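Local coordinates for protein adenylation domain (Streptomyces sp., PDB 5N9X) that belongs to the ANL superfamily of AMP-binding enzymes and, as an adenylation domain, binds ATP and threonine, at residues A94-D99 against A108-D113. Residues are numbered along the deposited sequence; the frame is centred on the assembly and turned at random.
Sequences AYVPLD and AFIVTD
The methyl CG2 of I110 meets two side chains of segment 94-99 at once, touching L98 CD2 at 3.6 Å and V96 CG1 at 3.7 Å. That methyl lies anti to the backbone N of I110, while the longer CG1 branch runs anti to the carbonyl carbon (chi1 -72°) and leaves CG2 to do the touching. I110 passes L98 and V96 in the opposite direction, its CG2 resting against a methyl of each. L98 divides its two branches: CD2 takes I110, and CD1 turns to V111, whose CG2 lies 4.0 Å away, the side chains crossing at about a right angle. Such contacts illustrate how a helix packs on a parallel sheet: strand 94-97 pairs in parallel with 70-74, Y95 also bonding through its backbone to A162 and I164 of strand 161-167, and helix 104-114 leads on to strand 118-121 on the far side of 70-74, a beta-alpha-beta crossover skipping one strand. V96 and L98 point toward the helix, whereas P97 between them points away and rests on I165. Beyond the apolar layer, D113 OD1 forms a salt bridge with R378 and OD2 a hydrogen bond with the hydroxyl of Y166, which the I110 side chain also touches.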
loop_
_atom_site.group_PDB
_atom_site.type_symbol
_atom_site.label_atom_id
_atom_site.label_comp_id
_atom_site.label_asym_id
_atom_site.label_seq_id
_atom_site.Cartn_x
_atom_site.Cartn_y
_atom_site.Cartn_z
ATOM N N ALA A 94 14.412 -10.481 9.177
ATOM C CA ALA A 94 13.419 -9.755 8.401
ATOM C C ALA A 94 12.645 -10.740 7.553
ATOM O O ALA A 94 13.221 -11.724 7.060
ATOM C CB ALA A 94 14.071 -8.697 7.528
ATOM N N TYR A 95 11.345 -10.507 7.383
ATOM C CA TYR A 95 10.596 -11.321 6.425
ATOM C C TYR A 95 10.460 -10.615 5.078
ATOM O O TYR A 95 10.338 -9.397 4.997
ATOM C CB TYR A 95 9.228 -11.728 6.986
ATOM C CG TYR A 95 8.171 -10.638 7.048
ATOM C CD1 TYR A 95 8.121 -9.761 8.117
ATOM C CD2 TYR A 95 7.208 -10.529 6.067
ATOM C CE1 TYR A 95 7.168 -8.794 8.186
ATOM C CE2 TYR A 95 6.265 -9.579 6.118
ATOM C CZ TYR A 95 6.236 -8.705 7.181
ATOM O OH TYR A 95 5.263 -7.738 7.247
ATOM N N VAL A 96 10.550 -11.418 4.026
ATOM C CA VAL A 96 10.498 -10.967 2.654
ATOM C C VAL A 96 9.306 -11.634 1.998
ATOM O O VAL A 96 9.409 -12.753 1.493
ATOM C CB VAL A 96 11.796 -11.311 1.905
ATOM C CG1 VAL A 96 11.744 -10.799 0.455
ATOM C CG2 VAL A 96 12.986 -10.712 2.639
ATOM N N PRO A 97 8.153 -10.952 2.017
ATOM C CA PRO A 97 6.915 -11.619 1.605
ATOM C C PRO A 97 6.837 -11.827 0.107
ATOM O O PRO A 97 7.253 -10.973 -0.652
ATOM C CB PRO A 97 5.815 -10.651 2.064
ATOM C CG PRO A 97 6.466 -9.319 2.099
ATOM C CD PRO A 97 7.939 -9.547 2.410
ATOM N N LEU A 98 6.311 -12.970 -0.302
ATOM C CA LEU A 98 6.124 -13.290 -1.701
ATOM C C LEU A 98 4.649 -13.559 -1.859
ATOM O O LEU A 98 4.118 -14.493 -1.250
ATOM C CB LEU A 98 6.951 -14.513 -2.106
ATOM C CG LEU A 98 8.449 -14.475 -1.822
ATOM C CD1 LEU A 98 9.148 -15.760 -2.237
ATOM C CD2 LEU A 98 9.041 -13.298 -2.545
ATOM N N ASP A 99 3.962 -12.741 -2.640
ATOM C CA ASP A 99 2.555 -12.997 -2.818
ATOM C C ASP A 99 2.401 -14.161 -3.789
ATOM O O ASP A 99 3.059 -14.187 -4.817
ATOM C CB ASP A 99 1.818 -11.770 -3.339
ATOM C CG ASP A 99 0.326 -11.974 -3.333
ATOM O OD1 ASP A 99 -0.145 -12.723 -4.191
ATOM O OD2 ASP A 99 -0.376 -11.393 -2.478
ATOM N N ALA A 108 11.414 -15.868 -8.072
ATOM C CA ALA A 108 12.776 -16.290 -8.360
ATOM C C ALA A 108 13.744 -15.132 -8.298
ATOM O O ALA A 108 14.840 -15.282 -7.796
ATOM C CB ALA A 108 12.843 -16.960 -9.711
ATOM N N PHE A 109 13.320 -13.969 -8.791
ATOM C CA PHE A 109 14.184 -12.800 -8.778
ATOM C C PHE A 109 14.380 -12.223 -7.398
ATOM O O PHE A 109 15.498 -11.864 -7.028
ATOM C CB PHE A 109 13.651 -11.691 -9.665
ATOM C CG PHE A 109 14.419 -10.410 -9.511
ATOM C CD1 PHE A 109 15.681 -10.282 -10.074
ATOM C CD2 PHE A 109 13.897 -9.348 -8.783
ATOM C CE1 PHE A 109 16.403 -9.117 -9.927
ATOM C CE2 PHE A 109 14.614 -8.181 -8.630
ATOM C CZ PHE A 109 15.869 -8.066 -9.208
ATOM N N ILE A 110 13.273 -12.088 -6.670
ATOM C CA ILE A 110 13.287 -11.560 -5.316
ATOM C C ILE A 110 14.043 -12.486 -4.375
ATOM O O ILE A 110 14.845 -12.017 -3.560
ATOM C CB ILE A 110 11.847 -11.345 -4.768
ATOM C CG1 ILE A 110 11.187 -10.153 -5.454
ATOM C CG2 ILE A 110 11.861 -11.138 -3.261
ATOM C CD1 ILE A 110 9.704 -10.241 -5.451
ATOM N N VAL A 111 13.793 -13.793 -4.481
ATOM C CA VAL A 111 14.519 -14.770 -3.671
ATOM C C VAL A 111 16.029 -14.546 -3.798
ATOM O O VAL A 111 16.745 -14.481 -2.787
ATOM C CB VAL A 111 14.188 -16.231 -4.062
ATOM C CG1 VAL A 111 15.208 -17.189 -3.426
ATOM C CG2 VAL A 111 12.764 -16.595 -3.661
ATOM N N THR A 112 16.502 -14.400 -5.034
ATOM C CA THR A 112 17.928 -14.156 -5.294
ATOM C C THR A 112 18.377 -12.727 -4.940
ATOM O O THR A 112 19.444 -12.548 -4.345
ATOM C CB THR A 112 18.285 -14.429 -6.769
ATOM O OG1 THR A 112 17.725 -15.685 -7.181
ATOM C CG2 THR A 112 19.777 -14.442 -6.965
ATOM N N ASP A 113 17.579 -11.717 -5.296
ATOM C CA ASP A 113 17.950 -10.329 -4.986
ATOM C C ASP A 113 18.047 -10.090 -3.481
ATOM O O ASP A 113 18.944 -9.402 -3.005
ATOM C CB ASP A 113 16.953 -9.331 -5.604
ATOM C CG ASP A 113 17.445 -7.880 -5.534
ATOM O OD1 ASP A 113 18.490 -7.571 -6.144
ATOM O OD2 ASP A 113 16.781 -7.046 -4.882
#